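Local coordinates for protein sgbp-b (Bacteroides uniformis, PDB 7K44) that probably binds xyloglucan at the cell surface of this gut bacterium, as part of a xyloglucan utilization locus, at residues A[35-40]-A[47-52]; A[304-309]-A[348-353]; A[153-158]-A[188-193]; A[298-303]-A[313-318]; A[209-214]-A[380-385]. All coordinates share one frame; numbering follows the deposited sequence. Where two conformers were deposited one is given.

Contact 1 (A[35-40]-A[47-52]); sequences TRVATT and TPLRIV
Strands 35-39 and 48-52 run antiparallel, their axes 166° apart and 4.6 Å from each other at closest approach. Arg-36 with Val-52 and Ala-38 with Arg-50 are hydrogen-bonded pairs, and Val-37 faces Ile-51 in a non-hydrogen-bonded pair between them. At the Thr-35 end of the pairing, Val-52 O takes two N-H groups, from Thr-35 N at 2.6 Å and from Arg-36 N at 3.1 Å, both in its carbonyl plane. Thr-35 and Arg-36 thus both face Val-52, a classic beta bulge. The pair forms a beta hairpin at the edge of a four-stranded antiparallel sheet: strand 33-39 is outermost, while the other side of strand 48-54 is bonded to strand 91-95. On the face of Arg-36 and Val-52 the two side chains lie side by side, the arginine extended from CG to NE, and Val-52 CG2 sits 4.1 Å above the guanidinium plane, over its centre. The opposite face is mainly apolar. There Val-37 CG1 meets Leu-49 CD2 at 3.9 Å, and Thr-117 and Phe-119 of strand 114-120 cover the two residues. With chi1 at -167°, Thr-39 swings OG1 across to donate to Pro-48 O at 3.1 Å, the donor tilted 31° from the carbonyl plane. Pro-48 O also accepts from a water, at 2.7 Å from the water oxygen, which in turn is hydrogen-bonded to Thr-40 OG1.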
# COMPACT_ATOMS: atom_id res chain seq x y z
N THR A 35 -13.32 1.96 -22.36
CA THR A 35 -12.56 2.12 -21.13
C THR A 35 -13.03 1.14 -20.06
O THR A 35 -12.22 0.51 -19.38
CB THR A 35 -12.74 3.55 -20.61
OG1 THR A 35 -12.26 4.48 -21.60
CG2 THR A 35 -11.98 3.75 -19.30
N ARG A 36 -14.34 1.01 -19.92
CA ARG A 36 -14.92 0.17 -18.89
C ARG A 36 -16.39 -0.01 -19.22
O ARG A 36 -16.95 0.67 -20.09
CB ARG A 36 -14.78 0.80 -17.50
CG ARG A 36 -15.42 2.17 -17.41
CD ARG A 36 -15.22 2.82 -16.03
NE ARG A 36 -15.75 4.19 -16.03
CZ ARG A 36 -16.90 4.55 -15.48
NH1 ARG A 36 -17.66 3.65 -14.87
NH2 ARG A 36 -17.30 5.82 -15.54
N VAL A 37 -17.01 -0.94 -18.50
CA VAL A 37 -18.44 -1.18 -18.58
C VAL A 37 -19.00 -1.11 -17.17
O VAL A 37 -18.50 -1.80 -16.27
CB VAL A 37 -18.75 -2.54 -19.22
CG1 VAL A 37 -20.24 -2.80 -19.21
CG2 VAL A 37 -18.21 -2.57 -20.63
N ALA A 38 -20.00 -0.26 -16.97
CA ALA A 38 -20.66 -0.12 -15.69
C ALA A 38 -21.87 -1.04 -15.66
O ALA A 38 -22.68 -1.03 -16.59
CB ALA A 38 -21.11 1.32 -15.49
N THR A 39 -21.98 -1.84 -14.60
CA THR A 39 -23.12 -2.72 -14.43
C THR A 39 -23.12 -3.27 -13.01
O THR A 39 -22.09 -3.24 -12.32
CB THR A 39 -23.10 -3.88 -15.43
OG1 THR A 39 -24.38 -4.53 -15.41
CG2 THR A 39 -22.02 -4.90 -15.07
N THR A 40 -24.27 -3.78 -12.59
CA THR A 40 -24.42 -4.47 -11.32
C THR A 40 -24.42 -5.97 -11.56
O THR A 40 -24.95 -6.45 -12.57
CB THR A 40 -25.71 -4.05 -10.61
OG1 THR A 40 -26.82 -4.17 -11.51
CG2 THR A 40 -25.62 -2.61 -10.14
N THR A 47 -30.72 -6.50 -16.96
CA THR A 47 -29.82 -5.68 -16.15
C THR A 47 -29.24 -4.55 -17.00
O THR A 47 -28.70 -4.80 -18.08
CB THR A 47 -28.67 -6.53 -15.61
OG1 THR A 47 -29.20 -7.51 -14.71
CG2 THR A 47 -27.67 -5.65 -14.87
N PRO A 48 -29.30 -3.30 -16.54
CA PRO A 48 -28.71 -2.21 -17.32
C PRO A 48 -27.20 -2.27 -17.32
O PRO A 48 -26.57 -2.56 -16.30
CB PRO A 48 -29.20 -0.95 -16.59
CG PRO A 48 -30.33 -1.40 -15.74
CD PRO A 48 -30.04 -2.81 -15.36
N LEU A 49 -26.61 -2.00 -18.48
CA LEU A 49 -25.17 -1.84 -18.62
C LEU A 49 -24.89 -0.52 -19.30
O LEU A 49 -25.71 -0.02 -20.09
CB LEU A 49 -24.53 -2.97 -19.47
CG LEU A 49 -24.56 -4.40 -18.94
CD1 LEU A 49 -25.78 -5.14 -19.47
CD2 LEU A 49 -23.30 -5.15 -19.35
N ARG A 50 -23.72 0.05 -19.03
CA ARG A 50 -23.27 1.23 -19.76
C ARG A 50 -21.84 1.01 -20.23
O ARG A 50 -20.93 0.83 -19.40
CB ARG A 50 -23.36 2.49 -18.88
CG ARG A 50 -23.19 3.77 -19.69
CD ARG A 50 -23.13 5.01 -18.78
NE ARG A 50 -24.40 5.27 -18.11
CZ ARG A 50 -24.60 6.29 -17.29
NH1 ARG A 50 -23.62 7.14 -17.04
NH2 ARG A 50 -25.78 6.46 -16.71
N ILE A 51 -21.63 1.03 -21.54
CA ILE A 51 -20.29 1.00 -22.10
C ILE A 51 -19.71 2.41 -22.06
O ILE A 51 -20.31 3.35 -22.59
CB ILE A 51 -20.31 0.47 -23.53
CG1 ILE A 51 -20.95 -0.91 -23.58
CG2 ILE A 51 -18.89 0.44 -24.10
CD1 ILE A 51 -21.16 -1.42 -25.01
N VAL A 52 -18.54 2.56 -21.45
CA VAL A 52 -17.86 3.84 -21.29
C VAL A 52 -16.58 3.82 -22.11
O VAL A 52 -15.72 2.95 -21.90
CB VAL A 52 -17.57 4.15 -19.82
CG1 VAL A 52 -16.81 5.46 -19.69
CG2 VAL A 52 -18.87 4.19 -19.04
O HOH W 1 -26.92 -2.24 -13.69
O HOH W 2 -28.45 -6.87 -11.56

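Contact 2 (A[304-309]-A[348-353]); sequences YLKGNE and GEFQKR
A type I' turn from Leu-305 to Asn-308 ends strand 304-305 and brings Lys-306 up to the last turn of helix 348-352, its CA 7.7 Å from that of Arg-353. Fully extended beyond CG, the lysine chain passes over one face of the Phe-350 ring. Its NZ stands 4.7 Å from the ring centroid, 10° off the normal, a cation-pi contact. The same NZ donates to Phe-350 O at 2.9 Å, on a lone pair in the carbonyl plane, and to Arg-353 O at 2.8 Å. Nearby, the Asn-308 amide stacks on the Arg-353 guanidinium, the planes 6° apart and ND2 3.3 Å above; Asp-343 and Glu-344 bind the amide and the guanidinium respectively. Replacing Lys-306 by an alanine would probably leave both Phe-350 O and Arg-353 O without this donor and take the lysine chain off the ring face. Two carbonyl oxygens at the C-terminal end of the helix thus meet one cation, which is likely to favour the charged ammonium.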
# COMPACT_ATOMS: atom_id res chain seq x y z
N TYR A 304 22.39 0.07 12.82
CA TYR A 304 23.07 -1.09 13.38
C TYR A 304 22.39 -1.49 14.69
O TYR A 304 21.81 -0.66 15.39
CB TYR A 304 24.59 -0.88 13.51
CG TYR A 304 25.02 0.21 14.46
CD1 TYR A 304 25.16 1.52 14.02
CD2 TYR A 304 25.29 -0.08 15.78
CE1 TYR A 304 25.54 2.53 14.92
CE2 TYR A 304 25.67 0.91 16.68
CZ TYR A 304 25.80 2.21 16.23
OH TYR A 304 26.17 3.18 17.12
N LEU A 305 22.44 -2.79 14.99
CA LEU A 305 21.71 -3.38 16.10
C LEU A 305 22.68 -4.02 17.09
O LEU A 305 23.66 -4.66 16.69
CB LEU A 305 20.73 -4.44 15.62
CG LEU A 305 19.80 -4.00 14.49
CD1 LEU A 305 18.85 -5.13 14.12
CD2 LEU A 305 19.00 -2.79 14.94
N LYS A 306 22.37 -3.86 18.37
CA LYS A 306 23.15 -4.45 19.47
C LYS A 306 24.63 -4.11 19.39
O LYS A 306 25.50 -4.90 19.79
CB LYS A 306 22.88 -5.95 19.61
CG LYS A 306 21.47 -6.26 20.10
CD LYS A 306 21.25 -7.74 20.36
CE LYS A 306 19.91 -7.99 21.02
NZ LYS A 306 19.83 -9.37 21.57
N GLY A 307 24.94 -2.91 18.89
CA GLY A 307 26.32 -2.45 18.85
C GLY A 307 27.16 -3.08 17.77
O GLY A 307 28.37 -2.84 17.74
N ASN A 308 26.56 -3.85 16.86
CA ASN A 308 27.32 -4.58 15.84
C ASN A 308 27.52 -3.67 14.63
O ASN A 308 26.90 -3.82 13.57
CB ASN A 308 26.63 -5.89 15.49
CG ASN A 308 27.50 -6.80 14.66
OD1 ASN A 308 28.59 -6.41 14.25
ND2 ASN A 308 27.02 -8.01 14.39
N GLU A 309 28.39 -2.68 14.82
CA GLU A 309 28.72 -1.76 13.73
C GLU A 309 29.37 -2.49 12.56
O GLU A 309 29.23 -2.06 11.42
CB GLU A 309 29.62 -0.63 14.23
CG GLU A 309 28.97 0.20 15.31
CD GLU A 309 29.78 1.43 15.65
OE1 GLU A 309 30.10 2.20 14.72
OE2 GLU A 309 30.11 1.62 16.85
N GLY A 348 16.39 -16.55 17.34
CA GLY A 348 16.74 -16.85 18.72
C GLY A 348 18.20 -16.59 19.03
O GLY A 348 18.53 -16.10 20.12
N GLU A 349 19.09 -16.91 18.09
CA GLU A 349 20.50 -16.62 18.32
C GLU A 349 20.75 -15.12 18.38
O GLU A 349 21.54 -14.66 19.21
CB GLU A 349 21.38 -17.33 17.28
CG GLU A 349 21.29 -18.86 17.32
CD GLU A 349 21.89 -19.48 18.58
OE1 GLU A 349 22.95 -20.13 18.48
OE2 GLU A 349 21.29 -19.35 19.68
N PHE A 350 20.06 -14.33 17.54
CA PHE A 350 20.19 -12.88 17.66
C PHE A 350 19.67 -12.38 19.00
O PHE A 350 20.25 -11.46 19.60
CB PHE A 350 19.47 -12.16 16.52
CG PHE A 350 19.39 -10.68 16.72
CD1 PHE A 350 20.52 -9.88 16.55
CD2 PHE A 350 18.20 -10.08 17.10
CE1 PHE A 350 20.47 -8.52 16.73
CE2 PHE A 350 18.13 -8.70 17.31
CZ PHE A 350 19.27 -7.91 17.11
N GLN A 351 18.56 -12.94 19.48
CA GLN A 351 18.02 -12.53 20.77
C GLN A 351 19.02 -12.79 21.88
O GLN A 351 19.11 -12.03 22.85
CB GLN A 351 16.75 -13.31 21.08
CG GLN A 351 15.55 -12.95 20.27
CD GLN A 351 14.34 -13.71 20.75
OE1 GLN A 351 14.36 -14.94 20.78
NE2 GLN A 351 13.30 -12.99 21.16
N LYS A 352 19.77 -13.89 21.77
CA LYS A 352 20.72 -14.24 22.82
C LYS A 352 21.98 -13.39 22.78
O LYS A 352 22.73 -13.36 23.77
CB LYS A 352 21.07 -15.73 22.75
CG LYS A 352 19.94 -16.62 23.24
CD LYS A 352 20.17 -18.07 22.90
CE LYS A 352 18.94 -18.88 23.26
NZ LYS A 352 17.69 -18.23 22.74
N ARG A 353 22.23 -12.69 21.68
CA ARG A 353 23.38 -11.80 21.61
C ARG A 353 23.28 -10.70 22.66
O ARG A 353 22.20 -10.16 22.93
CB ARG A 353 23.49 -11.18 20.21
CG ARG A 353 24.68 -10.27 20.04
CD ARG A 353 24.70 -9.60 18.69
NE ARG A 353 25.94 -8.86 18.49
CZ ARG A 353 26.97 -9.31 17.77
NH1 ARG A 353 26.91 -10.48 17.14
NH2 ARG A 353 28.06 -8.56 17.66
O HOH W 3 26.37 -7.45 20.83

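Contact 3 (A[153-158]-A[188-193]); sequences VSITMG and CSLAIT
Thr-193 O is shared by Val-153 N and Ser-154 N, a classic beta bulge at one end of an antiparallel pair in the IPT/TIG domain, an immunoglobulin-like beta sandwich. The strand axes are 179° apart and 4.7 Å from each other at closest approach. The tight side faces the other sheet: Ile-155 CG2 touches Leu-190 CD1 at 4.1 Å and Ile-192 CG1 at 4.2 Å, and in one of its two conformers Met-157 lays CE against the same CD1. Leu-176 and Phe-178 of strand 175-179 pack onto this apolar face. On the other face, Ser-154, Thr-156, Ala-191 and Thr-193 are partly exposed and waters join their polar groups. One water is hydrogen-bonded to Ser-154 OG and Thr-193 OG1, at 2.8 Å from each, while the latter hydroxyl also pairs with Thr-198. Thr-156 holds OG1 between its backbone N and carbonyl carbon (chi1 62°), which sets that oxygen 3.4 Å from Ala-191 CB. A second water, 2.8 Å from the same OG1, donates to Ser-189 O.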
# COMPACT_ATOMS: atom_id res chain seq x y z
N VAL A 153 -18.39 -3.74 0.34
CA VAL A 153 -19.27 -3.87 1.49
C VAL A 153 -18.60 -3.42 2.77
O VAL A 153 -19.22 -2.76 3.60
CB VAL A 153 -19.76 -5.33 1.60
CG1 VAL A 153 -20.52 -5.55 2.89
CG2 VAL A 153 -20.63 -5.68 0.40
N SER A 154 -17.32 -3.76 2.96
CA SER A 154 -16.65 -3.41 4.20
C SER A 154 -15.15 -3.51 4.00
O SER A 154 -14.67 -4.23 3.12
CB SER A 154 -17.08 -4.34 5.35
OG SER A 154 -16.71 -5.68 5.07
N ILE A 155 -14.43 -2.76 4.82
CA ILE A 155 -12.99 -2.91 4.99
C ILE A 155 -12.74 -3.04 6.48
O ILE A 155 -13.11 -2.16 7.26
CB ILE A 155 -12.21 -1.73 4.39
CG1 ILE A 155 -12.59 -1.53 2.92
CG2 ILE A 155 -10.71 -1.97 4.55
CD1 ILE A 155 -11.87 -0.40 2.24
N THR A 156 -12.14 -4.16 6.89
CA THR A 156 -12.03 -4.51 8.29
C THR A 156 -10.61 -4.92 8.64
O THR A 156 -9.81 -5.32 7.78
CB THR A 156 -13.00 -5.64 8.66
OG1 THR A 156 -12.66 -6.82 7.90
CG2 THR A 156 -14.43 -5.25 8.32
N MET A 157 -10.31 -4.83 9.93
CA MET A 157 -8.99 -5.20 10.46
C MET A 157 -9.23 -5.63 11.90
O MET A 157 -9.41 -4.79 12.78
CB MET A 157 -8.03 -4.03 10.38
CG MET A 157 -8.69 -2.69 10.64
SD MET A 157 -7.65 -1.29 10.20
CE MET A 157 -7.46 -1.50 8.44
N GLY A 158 -9.23 -6.94 12.14
CA GLY A 158 -9.57 -7.40 13.47
C GLY A 158 -10.99 -6.98 13.80
O GLY A 158 -11.92 -7.19 13.01
N CYS A 188 -3.74 -9.09 13.09
CA CYS A 188 -5.03 -9.53 12.59
C CYS A 188 -4.95 -9.61 11.07
O CYS A 188 -3.86 -9.55 10.49
CB CYS A 188 -6.13 -8.56 13.02
SG CYS A 188 -5.77 -6.83 12.53
N SER A 189 -6.10 -9.76 10.42
CA SER A 189 -6.19 -9.75 8.97
C SER A 189 -6.84 -8.45 8.53
O SER A 189 -7.85 -8.02 9.11
CB SER A 189 -7.03 -10.92 8.46
OG SER A 189 -6.31 -12.14 8.54
N LEU A 190 -6.25 -7.80 7.53
CA LEU A 190 -6.93 -6.77 6.77
C LEU A 190 -7.81 -7.46 5.74
O LEU A 190 -7.35 -8.34 5.01
CB LEU A 190 -5.90 -5.91 6.05
CG LEU A 190 -6.44 -4.92 5.02
CD1 LEU A 190 -7.26 -3.85 5.70
CD2 LEU A 190 -5.29 -4.31 4.20
N ALA A 191 -9.09 -7.08 5.68
CA ALA A 191 -10.03 -7.74 4.80
C ALA A 191 -10.84 -6.70 4.05
O ALA A 191 -11.40 -5.79 4.66
CB ALA A 191 -10.97 -8.66 5.59
N ILE A 192 -10.90 -6.84 2.73
CA ILE A 192 -11.79 -6.05 1.90
C ILE A 192 -12.88 -6.99 1.40
O ILE A 192 -12.58 -8.01 0.75
CB ILE A 192 -11.06 -5.41 0.71
CG1 ILE A 192 -10.00 -4.42 1.20
CG2 ILE A 192 -12.08 -4.70 -0.20
CD1 ILE A 192 -9.15 -3.87 0.06
N THR A 193 -14.13 -6.68 1.71
CA THR A 193 -15.26 -7.50 1.32
C THR A 193 -16.08 -6.73 0.30
O THR A 193 -16.44 -5.57 0.54
CB THR A 193 -16.11 -7.87 2.53
OG1 THR A 193 -15.35 -8.68 3.43
CG2 THR A 193 -17.35 -8.65 2.10
O HOH W 4 -14.21 -6.85 5.23
O HOH W 5 -10.59 -8.42 8.85
O HOH W 6 -8.73 -10.21 11.87

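Contact 4 (A[298-303]-A[313-318]); sequences GPVFRI and YTNYRP
Phe-301 and Tyr-316 pair through both backbone bonds, Phe-301 N to Tyr-316 O and the reverse, each 2.9 Å. Asn-315 and Tyr-316 both face Phe-301, a G1 beta bulge in hairpin 300-305/313-316, and Asn-315 has the positive phi (64°) of its first position. Phe-301 has CG anti to its carbonyl carbon (chi1 -80°), which turns the ring toward Pro-318: CD1 lies 4.0 Å from Pro-318 CD, the side chains crossing at about a right angle. Tyr-316 O sits at the ring edge, in plane. Tyr-316, by contrast, has CG anti to its backbone N, and its side chain packs on Cys-334. Cutting Phe-301 back to an alanine would probably open a gap beside Pro-318, Met-362 and Met-375. Val-300 lies alongside Asn-315, CB 3.7 Å from its CA. In one of two conformers Arg-317 bonds Tyr-295 O and Gly-296 O, and NH2 also reaches a water that donates to Pro-299 O. Buried Phe-301 and Pro-318 make the inner side apolar, whereas carbonyls and water anchor Arg-317 at the hairpin's end.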
# COMPACT_ATOMS: atom_id res chain seq x y z
N GLY A 298 23.28 13.10 -0.98
CA GLY A 298 24.30 13.33 0.00
C GLY A 298 23.98 12.69 1.34
O GLY A 298 24.66 11.76 1.79
N PRO A 299 22.94 13.18 2.00
CA PRO A 299 22.60 12.66 3.33
C PRO A 299 22.19 11.19 3.30
O PRO A 299 21.40 10.76 2.46
CB PRO A 299 21.44 13.55 3.78
CG PRO A 299 21.68 14.85 3.04
CD PRO A 299 22.20 14.41 1.69
N VAL A 300 22.73 10.42 4.24
CA VAL A 300 22.52 8.98 4.30
C VAL A 300 22.36 8.55 5.75
O VAL A 300 22.91 9.18 6.67
CB VAL A 300 23.66 8.19 3.65
CG1 VAL A 300 23.61 8.32 2.12
CG2 VAL A 300 25.03 8.63 4.17
N PHE A 301 21.63 7.46 5.96
CA PHE A 301 21.52 6.83 7.26
C PHE A 301 22.32 5.54 7.28
O PHE A 301 22.39 4.81 6.29
CB PHE A 301 20.08 6.44 7.59
CG PHE A 301 19.26 7.57 8.08
CD1 PHE A 301 18.59 8.39 7.19
CD2 PHE A 301 19.16 7.82 9.44
CE1 PHE A 301 17.82 9.45 7.64
CE2 PHE A 301 18.38 8.88 9.89
CZ PHE A 301 17.72 9.69 8.99
N ARG A 302 22.88 5.24 8.44
CA ARG A 302 23.26 3.88 8.74
C ARG A 302 22.44 3.38 9.91
O ARG A 302 21.94 4.16 10.74
CB ARG A 302 24.76 3.73 9.00
CG ARG A 302 25.18 4.10 10.38
CD ARG A 302 26.59 3.60 10.61
NE ARG A 302 27.18 4.23 11.78
CZ ARG A 302 28.13 3.67 12.53
NH1 ARG A 302 28.59 2.46 12.25
NH2 ARG A 302 28.60 4.34 13.57
N ILE A 303 22.26 2.07 9.95
CA ILE A 303 21.50 1.39 10.99
C ILE A 303 22.34 0.24 11.51
O ILE A 303 22.99 -0.47 10.73
CB ILE A 303 20.16 0.88 10.42
CG1 ILE A 303 19.36 2.05 9.83
CG2 ILE A 303 19.38 0.10 11.47
CD1 ILE A 303 17.91 1.79 9.61
N TYR A 313 24.12 -1.52 8.22
CA TYR A 313 23.59 -1.23 6.90
C TYR A 313 23.77 0.26 6.65
O TYR A 313 23.24 1.08 7.40
CB TYR A 313 22.11 -1.61 6.81
CG TYR A 313 21.52 -1.53 5.43
CD1 TYR A 313 21.88 -2.45 4.45
CD2 TYR A 313 20.61 -0.54 5.11
CE1 TYR A 313 21.34 -2.38 3.19
CE2 TYR A 313 20.07 -0.46 3.84
CZ TYR A 313 20.44 -1.38 2.89
OH TYR A 313 19.90 -1.31 1.63
N THR A 314 24.52 0.62 5.60
CA THR A 314 24.89 2.00 5.36
C THR A 314 24.24 2.54 4.09
O THR A 314 23.64 1.81 3.30
CB THR A 314 26.42 2.16 5.26
OG1 THR A 314 26.89 1.45 4.10
CG2 THR A 314 27.12 1.66 6.51
N ASN A 315 24.35 3.86 3.93
CA ASN A 315 23.95 4.57 2.72
C ASN A 315 22.45 4.48 2.46
O ASN A 315 22.00 4.42 1.31
CB ASN A 315 24.75 4.12 1.50
CG ASN A 315 26.20 4.53 1.58
OD1 ASN A 315 26.52 5.64 2.01
ND2 ASN A 315 27.08 3.65 1.17
N TYR A 316 21.66 4.50 3.53
CA TYR A 316 20.23 4.29 3.40
C TYR A 316 19.45 5.59 3.27
O TYR A 316 19.70 6.57 3.99
CB TYR A 316 19.70 3.50 4.59
CG TYR A 316 18.23 3.22 4.49
CD1 TYR A 316 17.74 2.37 3.51
CD2 TYR A 316 17.32 3.81 5.37
CE1 TYR A 316 16.39 2.11 3.41
CE2 TYR A 316 15.97 3.56 5.27
CZ TYR A 316 15.51 2.70 4.28
OH TYR A 316 14.16 2.43 4.16
N ARG A 317 18.50 5.61 2.33
CA ARG A 317 17.54 6.70 2.18
C ARG A 317 16.16 6.12 2.46
O ARG A 317 15.76 5.15 1.79
CB ARG A 317 17.59 7.27 0.76
CG ARG A 317 18.84 8.08 0.43
CD ARG A 317 18.73 8.73 -0.96
NE ARG A 317 17.70 9.77 -1.01
CZ ARG A 317 17.95 11.07 -0.88
NH1 ARG A 317 16.96 11.94 -0.93
NH2 ARG A 317 19.19 11.49 -0.68
N PRO A 318 15.42 6.64 3.44
CA PRO A 318 14.08 6.10 3.72
C PRO A 318 13.20 6.20 2.50
O PRO A 318 12.98 7.28 1.94
CB PRO A 318 13.58 7.00 4.86
CG PRO A 318 14.84 7.46 5.54
CD PRO A 318 15.82 7.67 4.41
O HOH W 7 21.76 10.51 -0.32
O HOH W 8 19.14 9.47 3.59

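Contact 5 (A[209-214]-A[380-385]); sequences NIVLNY and FRVVKI. With CA (calcium ion), chain B.
Phe-380 O is gripped by two N-H groups, Val-211 N at 2.8 Å and, more weakly, Leu-212 N at 3.3 Å. Val-211 and Leu-212 both face Phe-380, a classic beta bulge, and the register shifts by one between the Ile-210/Arg-381 and Leu-212/Phe-380 pairs. Leu-212 O accepts from Phe-380 N at 2.9 Å, and it lies in the plane of the Phe-380 ring, at its edge. Leu-212 and Phe-380 lie side by side, CD2 of the leucine 3.7 Å from CD1 of the ring, with Leu-358 and Leu-360 of strand 357-364 closing on the phenylalanine. At the other end Asn-209 uses its side chain as a strand would use its backbone: with chi1 -64°, ND2 donates to Val-382 O at 2.9 Å in the carbonyl plane, and the acceptor is only 10° out of the amide plane. Asn-209 O accepts from Val-382 N. Arg-381 bends at chi2 (-98°), leading its guanidinium away to Glu-288, Gln-286 and Gln-333, while Ile-210 CD1 touches its CB at 3.9 Å. Just past the bulge Asn-213 O binds the calcium ion at 2.4 Å. A water at 2.4 Å, Asp-215, Asp-241, Lys-243 and Asp-378 complete this site, where the calcium ion joins the loop after strand 210-212 to Asp-378 of strand 371-384, in the antiparallel beta fold of the xyloglucan-binding domain.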
# COMPACT_ATOMS: atom_id res chain seq x y z
N ASN A 209 4.98 -7.62 17.54
CA ASN A 209 6.33 -7.66 17.01
C ASN A 209 7.08 -6.35 17.16
O ASN A 209 8.21 -6.24 16.69
CB ASN A 209 6.29 -8.07 15.53
CG ASN A 209 5.76 -9.47 15.34
OD1 ASN A 209 4.61 -9.76 15.68
ND2 ASN A 209 6.59 -10.35 14.79
N ILE A 210 6.48 -5.36 17.84
CA ILE A 210 7.12 -4.07 18.07
C ILE A 210 8.27 -4.23 19.06
O ILE A 210 8.11 -4.84 20.13
CB ILE A 210 6.08 -3.07 18.59
CG1 ILE A 210 5.15 -2.63 17.46
CG2 ILE A 210 6.76 -1.84 19.21
CD1 ILE A 210 5.79 -1.65 16.47
N VAL A 211 9.44 -3.69 18.70
CA VAL A 211 10.61 -3.68 19.57
C VAL A 211 10.93 -2.29 20.10
O VAL A 211 11.72 -2.17 21.06
CB VAL A 211 11.85 -4.31 18.91
CG1 VAL A 211 11.53 -5.73 18.45
CG2 VAL A 211 12.33 -3.46 17.73
N LEU A 212 10.36 -1.24 19.51
CA LEU A 212 10.61 0.13 19.97
C LEU A 212 9.48 1.00 19.45
O LEU A 212 9.29 1.12 18.24
CB LEU A 212 11.94 0.64 19.44
CG LEU A 212 12.22 2.13 19.69
CD1 LEU A 212 12.33 2.45 21.19
CD2 LEU A 212 13.48 2.59 19.00
N ASN A 213 8.75 1.64 20.37
CA ASN A 213 7.71 2.57 19.96
C ASN A 213 7.71 3.88 20.72
O ASN A 213 6.81 4.70 20.51
CB ASN A 213 6.30 1.93 19.98
CG ASN A 213 5.81 1.61 21.37
OD1 ASN A 213 6.43 2.00 22.37
ND2 ASN A 213 4.70 0.89 21.44
N TYR A 214 8.69 4.11 21.59
CA TYR A 214 8.83 5.35 22.34
C TYR A 214 7.69 5.60 23.31
O TYR A 214 7.59 6.71 23.87
CB TYR A 214 9.04 6.55 21.43
CG TYR A 214 10.26 6.43 20.54
CD1 TYR A 214 11.52 6.31 21.10
CD2 TYR A 214 10.14 6.46 19.17
CE1 TYR A 214 12.66 6.21 20.30
CE2 TYR A 214 11.25 6.37 18.35
CZ TYR A 214 12.51 6.25 18.92
OH TYR A 214 13.64 6.18 18.16
N PHE A 380 9.15 0.56 15.40
CA PHE A 380 10.09 -0.43 14.89
C PHE A 380 9.60 -1.82 15.28
O PHE A 380 9.31 -2.08 16.46
CB PHE A 380 11.49 -0.18 15.44
CG PHE A 380 12.10 1.12 15.00
CD1 PHE A 380 11.81 2.30 15.67
CD2 PHE A 380 12.98 1.16 13.94
CE1 PHE A 380 12.38 3.51 15.29
CE2 PHE A 380 13.56 2.37 13.54
CZ PHE A 380 13.25 3.54 14.20
N ARG A 381 9.51 -2.72 14.30
CA ARG A 381 9.05 -4.08 14.53
C ARG A 381 9.92 -5.04 13.73
O ARG A 381 10.53 -4.65 12.73
CB ARG A 381 7.57 -4.28 14.16
CG ARG A 381 7.20 -3.96 12.71
CD ARG A 381 6.61 -2.57 12.56
NE ARG A 381 6.00 -2.33 11.25
CZ ARG A 381 5.65 -1.13 10.81
NH1 ARG A 381 5.10 -0.99 9.59
NH2 ARG A 381 5.82 -0.06 11.59
N VAL A 382 10.01 -6.28 14.20
CA VAL A 382 10.69 -7.35 13.47
C VAL A 382 9.63 -8.32 12.98
O VAL A 382 8.90 -8.91 13.80
CB VAL A 382 11.74 -8.08 14.34
CG1 VAL A 382 12.37 -9.20 13.51
CG2 VAL A 382 12.79 -7.11 14.85
N VAL A 383 9.54 -8.50 11.66
CA VAL A 383 8.44 -9.24 11.04
C VAL A 383 8.96 -10.09 9.89
O VAL A 383 10.02 -9.83 9.32
CB VAL A 383 7.34 -8.29 10.50
CG1 VAL A 383 6.61 -7.58 11.64
CG2 VAL A 383 7.92 -7.31 9.51
N LYS A 384 8.17 -11.10 9.53
CA LYS A 384 8.51 -11.93 8.39
C LYS A 384 8.32 -11.16 7.09
O LYS A 384 7.39 -10.36 6.95
CB LYS A 384 7.64 -13.18 8.39
CG LYS A 384 8.09 -14.19 9.43
CD LYS A 384 7.30 -15.49 9.40
CE LYS A 384 7.90 -16.49 10.38
NZ LYS A 384 7.02 -17.67 10.63
N ILE A 385 9.23 -11.39 6.15
CA ILE A 385 9.09 -10.88 4.79
C ILE A 385 8.13 -11.79 4.03
O ILE A 385 7.21 -11.32 3.36
CB ILE A 385 10.45 -10.80 4.08
CG1 ILE A 385 11.46 -9.99 4.90
CG2 ILE A 385 10.28 -10.21 2.68
CD1 ILE A 385 12.91 -10.29 4.53
CA CA B . 5.03 5.82 19.29
O HOH W 9 3.87 3.75 18.83

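In the fold
The five contacts follow an elongated chain. Contact 1 lies in the N-terminal sandwich, contact 3 in the IPT/TIG domain with its centre about 27 Å away, and contacts 2, 4 and 5 in the xyloglucan-binding domain. From contact 1 to contact 2 the centres are about 57 Å apart, on opposite sides of the chain's centre. Contacts 2 and 4 share strand 300-305 and meet in a salt bridge, Glu-309 OE1 to Arg-302 NH2 at 2.8 Å. Contact 5 pairs strand 210-212 with strand 371-384, so the chain between its segments contains contacts 2 and 4; its nearest atoms are about 6 Å from each, and it alone among the five carries a calcium ligand.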